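Local coordinates for protein multicopper oxidase (PDB 6VOW) that probably oxidises phenolic, laccase-type substrates at one copper centre and passes the electrons to a copper cluster that reduces dioxygen to water, at residues A[400-405]-A[421-426]; A[324-329]-A[379-384]. All coordinates share one frame; numbering follows the deposited sequence.

Interaction 1: residues A[400-405]-A[421-426]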
loop_
_atom_site.group_PDB
_atom_site.type_symbol
_atom_site.label_atom_id
_atom_site.label_comp_id
_atom_site.label_asym_id
_atom_site.label_seq_id
_atom_site.Cartn_x
_atom_site.Cartn_y
_atom_site.Cartn_z
ATOM N N LEU A 400 -14.788 11.512 0.187
ATOM C CA LEU A 400 -16.132 12.032 0.341
ATOM C C LEU A 400 -16.932 11.687 -0.910
ATOM O O LEU A 400 -17.924 10.886 -0.868
ATOM C CB LEU A 400 -16.081 13.529 0.580
ATOM C CG LEU A 400 -16.121 14.136 1.943
ATOM C CD1 LEU A 400 -15.198 13.395 2.892
ATOM C CD2 LEU A 400 -15.802 15.613 1.849
ATOM N N SER A 401 -16.455 12.266 -2.016
ATOM C CA SER A 401 -17.171 12.264 -3.308
ATOM C C SER A 401 -16.192 12.220 -4.471
ATOM O O SER A 401 -14.978 12.472 -4.306
ATOM C CB SER A 401 -18.053 13.520 -3.430
ATOM O OG SER A 401 -17.317 14.706 -3.187
ATOM N N SER A 402 -16.739 11.900 -5.644
ATOM C CA SER A 402 -15.964 12.036 -6.891
ATOM C C SER A 402 -16.800 12.605 -8.012
ATOM O O SER A 402 -18.003 12.554 -7.941
ATOM C CB SER A 402 -15.381 10.712 -7.290
ATOM O OG SER A 402 -14.656 10.876 -8.466
ATOM N N ASP A 403 -16.153 13.188 -9.014
ATOM C CA ASP A 403 -16.775 13.482 -10.327
ATOM C C ASP A 403 -17.411 12.254 -10.925
ATOM O O ASP A 403 -18.498 12.297 -11.483
ATOM C CB ASP A 403 -15.689 13.817 -11.356
ATOM C CG ASP A 403 -15.405 15.283 -11.495
ATOM O OD1 ASP A 403 -16.303 16.104 -11.161
ATOM O OD2 ASP A 403 -14.270 15.589 -11.993
ATOM N N ARG A 404 -16.652 11.174 -10.868
ATOM C CA ARG A 404 -16.869 10.071 -11.742
ATOM C C ARG A 404 -17.631 9.020 -10.977
ATOM O O ARG A 404 -18.758 8.660 -11.330
ATOM C CB ARG A 404 -15.529 9.487 -12.251
ATOM C CG ARG A 404 -14.414 10.478 -12.553
ATOM C CD ARG A 404 -14.365 10.961 -13.995
ATOM N NE ARG A 404 -15.268 12.067 -14.292
ATOM C CZ ARG A 404 -15.128 12.914 -15.317
ATOM N NH1 ARG A 404 -14.111 12.809 -16.184
ATOM N NH2 ARG A 404 -16.030 13.878 -15.475
ATOM N N ARG A 405 -17.001 8.558 -9.903
ATOM C CA ARG A 405 -17.472 7.431 -9.148
ATOM C C ARG A 405 -18.615 7.918 -8.250
ATOM O O ARG A 405 -18.720 9.116 -7.931
ATOM C CB ARG A 405 -16.294 6.820 -8.340
ATOM C CG ARG A 405 -15.081 6.401 -9.195
ATOM C CD ARG A 405 -14.040 5.470 -8.507
ATOM N NE ARG A 405 -12.675 5.576 -9.106
ATOM C CZ ARG A 405 -11.764 4.595 -9.261
ATOM N NH1 ARG A 405 -11.977 3.334 -8.866
ATOM N NH2 ARG A 405 -10.603 4.894 -9.841
ATOM N N GLU A 421 -10.443 12.835 -13.184
ATOM C CA GLU A 421 -11.369 12.786 -12.076
ATOM C C GLU A 421 -11.122 13.979 -11.115
ATOM O O GLU A 421 -9.974 14.356 -10.828
ATOM C CB GLU A 421 -11.253 11.438 -11.362
ATOM C CG GLU A 421 -12.109 11.310 -10.117
ATOM C CD GLU A 421 -12.016 9.963 -9.401
ATOM O OE1 GLU A 421 -11.257 8.994 -9.799
ATOM O OE2 GLU A 421 -12.766 9.890 -8.391
ATOM N N THR A 422 -12.204 14.574 -10.601
ATOM C CA THR A 422 -12.082 15.469 -9.425
ATOM C C THR A 422 -12.736 14.817 -8.210
ATOM O O THR A 422 -13.967 14.752 -8.153
ATOM C CB THR A 422 -12.710 16.851 -9.614
ATOM O OG1 THR A 422 -11.920 17.613 -10.542
ATOM C CG2 THR A 422 -12.779 17.601 -8.268
ATOM N N ALA A 423 -11.909 14.387 -7.241
ATOM C CA ALA A 423 -12.395 13.803 -5.967
ATOM C C ALA A 423 -12.170 14.720 -4.712
ATOM O O ALA A 423 -11.227 15.544 -4.606
ATOM C CB ALA A 423 -11.827 12.398 -5.783
ATOM N N ARG A 424 -13.101 14.617 -3.783
ATOM C CA ARG A 424 -13.035 15.405 -2.587
ATOM C C ARG A 424 -12.797 14.436 -1.437
ATOM O O ARG A 424 -13.382 13.349 -1.351
ATOM C CB ARG A 424 -14.311 16.210 -2.450
ATOM C CG ARG A 424 -14.375 17.345 -3.454
ATOM C CD ARG A 424 -15.726 18.000 -3.535
ATOM N NE ARG A 424 -16.056 18.715 -2.311
ATOM C CZ ARG A 424 -16.923 18.305 -1.382
ATOM N NH1 ARG A 424 -17.577 17.146 -1.490
ATOM N NH2 ARG A 424 -17.148 19.077 -0.317
ATOM N N VAL A 425 -11.873 14.849 -0.599
ATOM C CA VAL A 425 -11.259 14.018 0.396
ATOM C C VAL A 425 -11.101 14.923 1.639
ATOM O O VAL A 425 -10.787 16.109 1.508
ATOM C CB VAL A 425 -9.924 13.508 -0.219
ATOM C CG1 VAL A 425 -8.767 13.550 0.730
ATOM C CG2 VAL A 425 -10.069 12.112 -0.737
ATOM N N ALA A 426 -11.314 14.374 2.831
ATOM C CA ALA A 426 -11.277 15.139 4.058
ATOM C C ALA A 426 -10.504 14.451 5.196
ATOM O O ALA A 426 -10.538 13.240 5.355
ATOM C CB ALA A 426 -12.710 15.411 4.480
#
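Two torsions bring Ser401 and Arg424 together: the serine hydroxyl is tucked between its own N and carbonyl carbon (chi1 52°), and the arginine chain, which leaves CB on the side away from its carbonyl, folds back at chi3 (67°). The guanidinium thereby returns over the neighbouring strand, and Arg424 NH1 donates to Ser401 OG at 3.0 Å, with the hydroxyl at the guanidinium edge and in its plane. Beneath this bond the backbones pair antiparallel, Arg424 N giving to Ser401 O at 2.9 Å. Arg424 O takes two donors, Leu400 N at 2.8 Å and, more weakly, Ser401 N. Two residues thus face one, a classic beta bulge, and beside it Leu400 CD1 lies against Ala426 CB at 3.6 Å.

Past the non-hydrogen-bonded pair Ser402 and Ala423, the strand 397-402 ends and the chain turns off. Here Asp403 continues the pairing with backbone and side chain together: its N donates to Thr422 O at 2.8 Å, while its OD2 receives Thr422 N at 2.7 Å from well above the carboxylate plane. Glu421, fully extended with CG opposite its backbone N (chi1 176°), runs under the turn, its CB and CG flanked by Arg404 CG. Its OE1 lies at the edge of the Arg405 guanidinium, but the salt bridge is long, 3.8 Å to NE. The buried carboxylate is held elsewhere, OE1 by a hydrogen bond from Gly418 N and OE2 by one with Tyr415 OH.

The antiparallel pair belongs to a cupredoxin-type sheet. Strand 375-382 flanks 422-428 on the side away from 397-402, Thr422 touching Glu379 and Arg381, and 410-412 lies beyond 397-402, while Tyr415 and Leu417 of strand 414-417 pack against Ala423.

Interaction 2: residues A[324-329]-A[379-384]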
loop_
_atom_site.group_PDB
_atom_site.type_symbol
_atom_site.label_atom_id
_atom_site.label_comp_id
_atom_site.label_asym_id
_atom_site.label_seq_id
_atom_site.Cartn_x
_atom_site.Cartn_y
_atom_site.Cartn_z
ATOM N N THR A 324 -11.257 24.164 2.453
ATOM C CA THR A 324 -10.764 23.423 1.295
ATOM C C THR A 324 -9.373 23.838 0.780
ATOM O O THR A 324 -8.992 25.012 0.797
ATOM C CB THR A 324 -11.795 23.341 0.155
ATOM O OG1 THR A 324 -13.013 22.757 0.649
ATOM C CG2 THR A 324 -11.244 22.457 -1.005
ATOM N N LEU A 325 -8.598 22.833 0.382
ATOM C CA LEU A 325 -7.400 23.041 -0.409
ATOM C C LEU A 325 -7.533 22.265 -1.679
ATOM O O LEU A 325 -7.931 21.099 -1.700
ATOM C CB LEU A 325 -6.127 22.600 0.293
ATOM C CG LEU A 325 -5.684 23.498 1.457
ATOM C CD1 LEU A 325 -6.655 23.404 2.633
ATOM C CD2 LEU A 325 -4.262 23.124 1.891
ATOM N N SER A 326 -7.173 22.933 -2.762
ATOM C CA SER A 326 -7.294 22.312 -4.029
ATOM C C SER A 326 -5.929 21.996 -4.507
ATOM O O SER A 326 -4.988 22.794 -4.348
ATOM C CB SER A 326 -8.011 23.190 -5.002
ATOM O OG SER A 326 -8.672 22.283 -5.869
ATOM N N PHE A 327 -5.818 20.809 -5.070
ATOM C CA PHE A 327 -4.561 20.305 -5.559
ATOM C C PHE A 327 -4.770 19.888 -7.019
ATOM O O PHE A 327 -5.754 19.167 -7.343
ATOM C CB PHE A 327 -4.092 19.140 -4.667
ATOM C CG PHE A 327 -3.698 19.561 -3.268
ATOM C CD1 PHE A 327 -4.546 19.355 -2.192
ATOM C CD2 PHE A 327 -2.476 20.156 -3.033
ATOM C CE1 PHE A 327 -4.167 19.733 -0.903
ATOM C CE2 PHE A 327 -2.104 20.566 -1.771
ATOM C CZ PHE A 327 -2.931 20.353 -0.700
ATOM N N ARG A 328 -3.875 20.368 -7.895
ATOM C CA ARG A 328 -3.900 20.021 -9.340
ATOM C C ARG A 328 -2.772 19.077 -9.757
ATOM O O ARG A 328 -1.610 19.414 -9.621
ATOM C CB ARG A 328 -3.840 21.293 -10.202
ATOM C CG ARG A 328 -5.005 22.269 -9.982
ATOM C CD ARG A 328 -4.811 23.549 -10.771
ATOM N NE ARG A 328 -3.465 24.125 -10.612
ATOM C CZ ARG A 328 -3.013 24.760 -9.521
ATOM N NH1 ARG A 328 -3.767 24.945 -8.434
ATOM N NH2 ARG A 328 -1.776 25.234 -9.527
ATOM N N PHE A 329 -3.132 17.912 -10.310
ATOM C CA PHE A 329 -2.158 16.910 -10.803
ATOM C C PHE A 329 -2.346 16.854 -12.352
ATOM O O PHE A 329 -3.445 16.535 -12.760
ATOM C CB PHE A 329 -2.423 15.448 -10.167
ATOM C CG PHE A 329 -2.683 15.420 -8.658
ATOM C CD1 PHE A 329 -1.675 15.028 -7.758
ATOM C CD2 PHE A 329 -3.938 15.744 -8.120
ATOM C CE1 PHE A 329 -1.878 15.026 -6.366
ATOM C CE2 PHE A 329 -4.158 15.739 -6.722
ATOM C CZ PHE A 329 -3.126 15.366 -5.850
ATOM N N GLU A 379 -9.613 18.846 -2.330
ATOM C CA GLU A 379 -10.128 18.577 -3.639
ATOM C C GLU A 379 -8.968 18.060 -4.450
ATOM O O GLU A 379 -7.957 18.747 -4.628
ATOM C CB GLU A 379 -10.696 19.818 -4.313
ATOM C CG GLU A 379 -11.549 19.442 -5.544
ATOM C CD GLU A 379 -12.031 20.638 -6.368
ATOM O OE1 GLU A 379 -11.168 21.273 -7.043
ATOM O OE2 GLU A 379 -13.269 20.923 -6.378
ATOM N N LEU A 380 -9.100 16.855 -4.947
ATOM C CA LEU A 380 -8.041 16.216 -5.724
ATOM C C LEU A 380 -8.476 16.256 -7.173
ATOM O O LEU A 380 -9.426 15.595 -7.489
ATOM C CB LEU A 380 -7.889 14.760 -5.265
ATOM C CG LEU A 380 -7.625 14.543 -3.778
ATOM C CD1 LEU A 380 -7.389 13.085 -3.547
ATOM C CD2 LEU A 380 -6.386 15.262 -3.365
ATOM N N ARG A 381 -7.821 17.079 -8.014
ATOM C CA ARG A 381 -8.152 17.273 -9.462
ATOM C C ARG A 381 -7.074 16.603 -10.348
ATOM O O ARG A 381 -5.932 17.048 -10.384
ATOM C CB ARG A 381 -8.235 18.783 -9.866
ATOM C CG ARG A 381 -9.161 19.604 -8.975
ATOM C CD ARG A 381 -8.943 21.095 -9.155
ATOM N NE ARG A 381 -9.275 21.465 -10.525
ATOM C CZ ARG A 381 -8.801 22.515 -11.164
ATOM N NH1 ARG A 381 -7.968 23.374 -10.574
ATOM N NH2 ARG A 381 -9.172 22.713 -12.418
ATOM N N ASN A 382 -7.427 15.533 -11.055
ATOM C CA ASN A 382 -6.489 14.902 -12.017
ATOM C C ASN A 382 -6.774 15.620 -13.329
ATOM O O ASN A 382 -7.827 15.398 -13.975
ATOM C CB ASN A 382 -6.778 13.418 -12.114
ATOM C CG ASN A 382 -5.702 12.599 -12.855
ATOM O OD1 ASN A 382 -4.722 13.112 -13.360
ATOM N ND2 ASN A 382 -5.920 11.282 -12.922
ATOM N N LEU A 383 -5.854 16.511 -13.705
ATOM C CA LEU A 383 -5.905 17.189 -14.997
ATOM C C LEU A 383 -5.130 16.402 -16.052
ATOM O O LEU A 383 -4.281 16.958 -16.764
ATOM C CB LEU A 383 -5.357 18.602 -14.873
ATOM C CG LEU A 383 -5.895 19.445 -13.714
ATOM C CD1 LEU A 383 -5.265 20.833 -13.808
ATOM C CD2 LEU A 383 -7.411 19.520 -13.700
ATOM N N ALA A 384 -5.435 15.105 -16.162
ATOM C CA ALA A 384 -4.830 14.245 -17.181
ATOM C C ALA A 384 -5.657 12.990 -17.457
ATOM O O ALA A 384 -6.653 12.685 -16.767
ATOM C CB ALA A 384 -3.400 13.879 -16.834
#
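Phe329 and Leu380 make the close-packed side of this contact. Phe329 CE2 rests 4.1 Å from Leu380 CD2, and the ring turns its edge to the neighbouring strand, with Arg381 O 3.3 Å from Phe329 CD2. With CG set beside the backbone N (chi1 -45°), the ring reaches its edge to strand 379-382 and is buried further by Ile390 and Leu449. Phe327, on the same face, meets Phe437 edge-to-face.

Between the faces runs a parallel ladder in which Phe327 N binds Glu379 O at 3.0 Å and Phe329 N binds Arg381 O at 2.9 Å, both nearly straight on to the carbonyl; Leu383 N extends it to Phe329 O. Such a parallel pairing of the first strand with a later one is a feature of the Greek-key cupredoxin fold. Asn382, at the end of the ladder, donates from ND2 to Gly418 O and Tyr386 O and touches the copper ligand His388.

The other face is looser and more exposed. Ser326 OG gives Glu379 OE1 only a weak hydrogen bond, and Arg381 NE lies a long 4.0 Å from the same oxygen. Arg381 NH1 approaches Arg328 CD at 3.2 Å, the two arginines running side by side with their guanidinium planes 52° apart. Cutting Arg381 back to an alanine is likely to leave Glu379 without this distant positive mate and to uncover the flank of Arg328.

Overall arrangement
After four earlier sheets, the chain enters its C-terminal region with strand 323-329, then makes a long excursion, partly unmodelled, before strand 375-382 returns beside it and interaction 2 closes a 49-residue loop. It next runs through strand 388-392, which carries copper ligands, into strand 397-402, and interaction 1 closes a shorter loop holding strands 410-412 and 414-417. The loops follow in series, neither nested nor crossed. Their inner strands are neighbours, joined by probable hydrogen bonds of Ala423 O with Leu380 N and Glu421 O with Asn382 N. One mixed sheet therefore joins 324-329, 379-382, 422-426 and 400-402, in that order, within the C-terminal copper-binding domain.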